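Local atomic coordinates of Lin1840 protein (PDB entry 4ZOC), a protein that probably hydrolyses terminal, non-reducing beta-D-glucosyl residues to release beta-D-glucose, as a family 3 glycoside hydrolase with a role in beta-1,2-glucan metabolism. Residues R143-G148 / G559-Y564; F193-A198 / N206-S211. The protein carries 2 engineered substitutions. One frame throughout, in Å; residues are numbered along the deposited sequence. Where two conformers were deposited one is given.

Contacts 1 and 2 illustrate how long loops around a TIM barrel are fixed by quite different chemistry. Contact 1, the more buried, ties the loop after barrel strand 133-134 to a distant loop within the family's C-terminal region; it joins them by a cation-pi stack, one water and a small apolar patch, beside a salt bridge internal to 143-148. Contact 2, partly buried, is local: both its segments belong to the loop between barrel strand 187-193 and helix 212-219, and methyl groups of Val208 and Met210 carry most of the touching, with one bridging water. Their centres lie about 14 Å apart, Trp147 of contact 1 packs on Tyr196 and Gly197 of contact 2, and both reach the second subunit.

Contact 1: R143-G148 / G559-Y564; sequences RDPRWG and GQIPVY
Arg143 lays its guanidinium flat on the ring of Tyr564, the two planes only 8° apart and their centres 4.0 Å from each other. The arginine chain, extended from CG to NE, passes along the ring, with CD over the same face, 3.9 Å from the Tyr564 centroid, in a CH-pi contact, while NH1 travels on toward the hydroxyl end. Beyond the stack, Arg143 NH2 bonds to a glycerol molecule, probably from the crystallisation liquor, and Tyr564 OH bonds to Glu200 of the second subunit.

Farther along, Ile561 points both its branches into the opposite loop. Its CD1 ends against the CD and CG corner of Pro145, 3.7 Å from CD, whereas CG2 lies 3.5 Å from Asp144 OD1, the two side chains crossing at about a right angle. That carboxylate is already engaged: Arg146 grips it side-on, NE giving a nearly straight bond (169°) of 2.9 Å to the syn lone pair of Asp144 OD1, and NH2 reaching OD2 from above the carboxylate plane. The backbone N of Arg146 bonds to the same OD1, closing an Asx turn over the type I turn from Asp144 to Trp147.

No direct hydrogen bond spans the segments; a water takes the N-H of Val563 and donates to Arg143 O at 2.7 Å, next to the cis-proline Pro562. The chemistry implies that the Asp144 and Arg146 charges probably offset each other within the turn, where the methyl of Ile561 lies against the pair, while Arg146 NH1 is spent on Gly559 and Ile561 of the second subunit.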
loop_
_atom_site.group_PDB
_atom_site.type_symbol
_atom_site.label_atom_id
_atom_site.label_comp_id
_atom_site.label_asym_id
_atom_site.label_seq_id
_atom_site.Cartn_x
_atom_site.Cartn_y
_atom_site.Cartn_z
ATOM N N ARG A 143 -8.399 -3.752 -3.912
ATOM C CA ARG A 143 -7.601 -4.699 -3.126
ATOM C C ARG A 143 -7.568 -4.314 -1.621
ATOM O O ARG A 143 -6.831 -4.957 -0.872
ATOM C CB ARG A 143 -6.207 -4.740 -3.650
ATOM C CG ARG A 143 -6.074 -5.319 -5.024
ATOM C CD ARG A 143 -4.649 -5.091 -5.522
ATOM N NE ARG A 143 -4.446 -5.789 -6.793
ATOM C CZ ARG A 143 -3.325 -5.748 -7.507
ATOM N NH1 ARG A 143 -2.303 -5.057 -7.076
ATOM N NH2 ARG A 143 -3.231 -6.408 -8.658
ATOM N N ASP A 144 -8.331 -3.290 -1.210
ATOM C CA ASP A 144 -8.185 -2.675 0.112
ATOM C C ASP A 144 -9.565 -2.434 0.696
ATOM O O ASP A 144 -10.229 -1.442 0.440
ATOM C CB ASP A 144 -7.347 -1.389 0.025
ATOM C CG ASP A 144 -7.005 -0.826 1.388
ATOM O OD1 ASP A 144 -7.672 -1.230 2.415
ATOM O OD2 ASP A 144 -6.092 0.047 1.433
ATOM N N PRO A 145 -10.032 -3.377 1.522
ATOM C CA PRO A 145 -11.328 -3.249 2.104
ATOM C C PRO A 145 -11.503 -2.184 3.183
ATOM O O PRO A 145 -12.638 -1.999 3.677
ATOM C CB PRO A 145 -11.596 -4.645 2.637
ATOM C CG PRO A 145 -10.297 -5.251 2.861
ATOM C CD PRO A 145 -9.333 -4.617 1.888
ATOM N N ARG A 146 -10.441 -1.435 3.535
ATOM C CA ARG A 146 -10.627 -0.220 4.414
ATOM C C ARG A 146 -11.458 0.782 3.679
ATOM O O ARG A 146 -12.280 1.508 4.287
ATOM C CB ARG A 146 -9.281 0.381 4.782
ATOM C CG ARG A 146 -8.537 -0.471 5.762
ATOM C CD ARG A 146 -7.113 -0.002 5.944
ATOM N NE ARG A 146 -6.309 -0.178 4.738
ATOM C CZ ARG A 146 -4.987 -0.026 4.697
ATOM N NH1 ARG A 146 -4.313 0.350 5.759
ATOM N NH2 ARG A 146 -4.328 -0.253 3.567
ATOM N N TRP A 147 -11.301 0.854 2.368
ATOM C CA TRP A 147 -12.004 1.846 1.519
ATOM C C TRP A 147 -13.473 1.500 1.458
ATOM O O TRP A 147 -13.883 0.396 1.006
ATOM C CB TRP A 147 -11.443 1.743 0.082
ATOM C CG TRP A 147 -11.754 2.849 -0.833
ATOM C CD1 TRP A 147 -11.650 4.161 -0.566
ATOM C CD2 TRP A 147 -12.181 2.767 -2.202
ATOM N NE1 TRP A 147 -11.919 4.916 -1.669
ATOM C CE2 TRP A 147 -12.227 4.110 -2.700
ATOM C CE3 TRP A 147 -12.397 1.708 -3.084
ATOM C CZ2 TRP A 147 -12.565 4.425 -4.041
ATOM C CZ3 TRP A 147 -12.765 1.993 -4.380
ATOM C CH2 TRP A 147 -12.840 3.348 -4.863
ATOM N N GLY A 148 -14.322 2.470 1.821
ATOM C CA GLY A 148 -15.755 2.239 1.848
ATOM C C GLY A 148 -16.402 1.946 0.528
ATOM O O GLY A 148 -17.437 1.293 0.460
ATOM N N GLY A 559 -3.906 -5.708 9.064
ATOM C CA GLY A 559 -2.532 -5.573 8.630
ATOM C C GLY A 559 -2.045 -6.537 7.557
ATOM O O GLY A 559 -0.930 -6.351 7.071
ATOM N N GLN A 560 -2.843 -7.479 7.135
ATOM C CA GLN A 560 -2.544 -8.296 5.971
ATOM C C GLN A 560 -2.805 -7.537 4.642
ATOM O O GLN A 560 -2.432 -7.968 3.563
ATOM C CB GLN A 560 -3.371 -9.577 6.024
ATOM C CG GLN A 560 -2.774 -10.672 5.111
ATOM C CD GLN A 560 -3.588 -11.968 5.106
ATOM O OE1 GLN A 560 -4.834 -11.955 5.104
ATOM N NE2 GLN A 560 -2.887 -13.099 5.236
ATOM N N ILE A 561 -3.534 -6.445 4.711
ATOM C CA ILE A 561 -3.929 -5.674 3.518
ATOM C C ILE A 561 -2.735 -4.981 2.815
ATOM O O ILE A 561 -1.924 -4.317 3.487
ATOM C CB ILE A 561 -4.998 -4.649 3.891
ATOM C CG1 ILE A 561 -6.287 -5.347 4.339
ATOM C CG2 ILE A 561 -5.273 -3.750 2.687
ATOM C CD1 ILE A 561 -7.289 -4.373 4.944
ATOM N N PRO A 562 -2.617 -5.106 1.487
ATOM C CA PRO A 562 -3.543 -5.822 0.613
ATOM C C PRO A 562 -3.152 -7.259 0.398
ATOM O O PRO A 562 -1.920 -7.574 0.277
ATOM C CB PRO A 562 -3.351 -5.135 -0.739
ATOM C CG PRO A 562 -1.931 -4.647 -0.729
ATOM C CD PRO A 562 -1.761 -4.173 0.695
ATOM N N VAL A 563 -4.170 -8.100 0.372
ATOM C CA VAL A 563 -4.015 -9.517 0.129
ATOM C C VAL A 563 -5.010 -9.894 -0.993
ATOM O O VAL A 563 -6.205 -9.531 -0.941
ATOM C CB VAL A 563 -4.243 -10.366 1.415
ATOM C CG1 VAL A 563 -5.605 -10.150 2.044
ATOM C CG2 VAL A 563 -4.007 -11.821 1.079
ATOM N N TYR A 564 -4.535 -10.635 -1.996
ATOM C CA TYR A 564 -5.349 -10.899 -3.156
ATOM C C TYR A 564 -4.822 -12.135 -3.874
ATOM O O TYR A 564 -3.616 -12.473 -3.701
ATOM C CB TYR A 564 -5.414 -9.615 -4.044
ATOM C CG TYR A 564 -4.087 -9.004 -4.370
ATOM C CD1 TYR A 564 -3.376 -9.426 -5.475
ATOM C CD2 TYR A 564 -3.487 -8.069 -3.555
ATOM C CE1 TYR A 564 -2.149 -8.873 -5.815
ATOM C CE2 TYR A 564 -2.242 -7.526 -3.868
ATOM C CZ TYR A 564 -1.584 -7.898 -4.996
ATOM O OH TYR A 564 -0.368 -7.406 -5.256
HETATM O O HOH W 1 -6.768 -6.815 1.086
#

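Contact 2: F193-A198 / N206-S211; sequences FAAYGA and NTVNMS
Val208 and Met210 reach from one limb of a loop to two alanines, Ala195 and Ala198, on the other. The valine has CG1 anti to its own backbone N (chi1 168°), which turns both methyls toward the 193-198 limb: Val208 CG1 lies 3.8 Å from Ala198 CB. Val208 CG2 comes to 3.7 Å from Ala198 C. Both methyls also rest on the carbonyl oxygen of Ala195, each 3.5 Å from that O. The same oxygen accepts the backbone N-H of Ala198; the valine thus lies against a turn closed by that bond.

Met210 arrives by a more folded route. Its CG stands between the backbone N and the carbonyl carbon (chi1 69°), and further bends at chi2 and chi3 curl the chain until the terminal methyl faces the alanines. In the conformer given, CE sits 3.6 Å from Ala198 CB and 3.9 Å from Ala195 CB, touching both; the residue was modelled in two conformers, and these methyl contacts hold for one of them. Tyr219 of helix 212-219 packs against Ala195, Ala198 and Met210 as well.

The polar link between the limbs is indirect. A water donates to Ala198 O and accepts from Asn209 N, 2.9 Å from each. Asn209 sends its side chain the other way, OD1 accepting from the backbone N of Ser211 in the second subunit, while Ser211 OG caps the start of helix 212-219 through Glu214 N.

This is a beta-alpha connection of the TIM barrel: the chain leaves strand 187-193, folds back so that Val208 and Met210 lie on Ala195 and Ala198, and then enters helix 212-219 at the dimer interface.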
loop_
_atom_site.group_PDB
_atom_site.type_symbol
_atom_site.label_atom_id
_atom_site.label_comp_id
_atom_site.label_asym_id
_atom_site.label_seq_id
_atom_site.Cartn_x
_atom_site.Cartn_y
_atom_site.Cartn_z
ATOM N N PHE A 193 -12.612 7.117 -13.822
ATOM C CA PHE A 193 -11.415 6.990 -14.652
ATOM C C PHE A 193 -10.296 7.808 -14.009
ATOM O O PHE A 193 -10.396 9.038 -13.988
ATOM C CB PHE A 193 -11.720 7.420 -16.119
ATOM C CG PHE A 193 -10.794 6.824 -17.132
ATOM C CD1 PHE A 193 -10.920 5.489 -17.517
ATOM C CD2 PHE A 193 -9.777 7.603 -17.687
ATOM C CE1 PHE A 193 -10.076 4.928 -18.476
ATOM C CE2 PHE A 193 -8.935 7.069 -18.648
ATOM C CZ PHE A 193 -9.060 5.724 -19.012
ATOM N N ALA A 194 -9.220 7.216 -13.423
ATOM C CA ALA A 194 -8.920 5.805 -13.302
ATOM C C ALA A 194 -8.224 5.518 -12.022
ATOM O O ALA A 194 -7.579 6.401 -11.493
ATOM C CB ALA A 194 -7.946 5.320 -14.397
ATOM N N ALA A 195 -8.389 4.269 -11.560
ATOM C CA ALA A 195 -7.549 3.628 -10.557
ATOM C C ALA A 195 -7.842 4.139 -9.130
ATOM O O ALA A 195 -7.042 4.004 -8.226
ATOM C CB ALA A 195 -6.095 3.769 -10.878
ATOM N N TYR A 196 -9.053 4.668 -8.948
ATOM C CA TYR A 196 -9.447 5.290 -7.708
ATOM C C TYR A 196 -9.382 4.310 -6.494
ATOM O O TYR A 196 -9.209 4.716 -5.360
ATOM C CB TYR A 196 -10.888 5.830 -7.956
ATOM C CG TYR A 196 -11.659 6.530 -6.902
ATOM C CD1 TYR A 196 -11.078 7.332 -5.937
ATOM C CD2 TYR A 196 -13.021 6.413 -6.894
ATOM C CE1 TYR A 196 -11.837 7.982 -4.939
ATOM C CE2 TYR A 196 -13.766 7.141 -5.979
ATOM C CZ TYR A 196 -13.197 7.863 -4.972
ATOM O OH TYR A 196 -13.959 8.514 -4.034
ATOM N N GLY A 197 -9.690 3.045 -6.758
ATOM C CA GLY A 197 -9.750 1.972 -5.699
ATOM C C GLY A 197 -8.398 1.677 -5.025
ATOM O O GLY A 197 -8.360 0.973 -4.005
ATOM N N ALA A 198 -7.316 2.246 -5.567
ATOM C CA ALA A 198 -5.976 2.058 -5.008
ATOM C C ALA A 198 -5.633 3.148 -3.984
ATOM O O ALA A 198 -4.514 3.239 -3.526
ATOM C CB ALA A 198 -4.936 1.982 -6.141
ATOM N N ASN A 206 -7.697 9.644 -1.201
ATOM C CA ASN A 206 -6.257 9.738 -0.975
ATOM C C ASN A 206 -5.420 9.314 -2.205
ATOM O O ASN A 206 -5.946 8.727 -3.172
ATOM C CB ASN A 206 -5.853 8.890 0.235
ATOM C CG ASN A 206 -4.527 9.278 0.832
ATOM O OD1 ASN A 206 -4.004 10.399 0.641
ATOM N ND2 ASN A 206 -3.951 8.341 1.576
ATOM N N THR A 207 -4.143 9.694 -2.161
ATOM C CA THR A 207 -3.146 9.369 -3.174
ATOM C C THR A 207 -3.221 7.927 -3.720
ATOM O O THR A 207 -3.383 6.952 -3.003
ATOM C CB THR A 207 -1.770 9.565 -2.527
ATOM O OG1 THR A 207 -1.647 10.906 -2.071
ATOM C CG2 THR A 207 -0.614 9.233 -3.462
ATOM N N VAL A 208 -3.100 7.832 -5.040
ATOM C CA VAL A 208 -2.949 6.559 -5.766
ATOM C C VAL A 208 -1.639 6.670 -6.488
ATOM O O VAL A 208 -1.364 7.729 -7.152
ATOM C CB VAL A 208 -4.056 6.404 -6.796
ATOM C CG1 VAL A 208 -3.818 5.269 -7.769
ATOM C CG2 VAL A 208 -5.418 6.215 -6.088
ATOM N N ASN A 209 -0.858 5.627 -6.403
ATOM C CA ASN A 209 0.382 5.549 -7.229
ATOM C C ASN A 209 0.697 4.092 -7.564
ATOM O O ASN A 209 0.702 3.205 -6.670
ATOM C CB ASN A 209 1.552 6.137 -6.520
ATOM C CG ASN A 209 2.777 6.193 -7.411
ATOM O OD1 ASN A 209 3.686 5.332 -7.305
ATOM N ND2 ASN A 209 2.828 7.204 -8.277
ATOM N N MET A 210 0.889 3.861 -8.856
ATOM C CA MET A 210 1.334 2.582 -9.402
ATOM C C MET A 210 2.124 2.868 -10.698
ATOM O O MET A 210 2.011 3.963 -11.323
ATOM C CB MET A 210 0.193 1.582 -9.676
ATOM C CG MET A 210 -0.775 1.916 -10.826
ATOM S SD MET A 210 -2.077 3.092 -10.408
ATOM C CE MET A 210 -3.008 2.230 -9.159
ATOM N N SER A 211 2.917 1.906 -11.099
ATOM C CA SER A 211 3.632 2.029 -12.370
ATOM C C SER A 211 2.587 2.092 -13.552
ATOM O O SER A 211 1.497 1.569 -13.479
ATOM C CB SER A 211 4.650 0.930 -12.572
ATOM O OG SER A 211 4.021 -0.310 -12.946
HETATM O O HOH W 2 -1.821 3.594 -4.564
#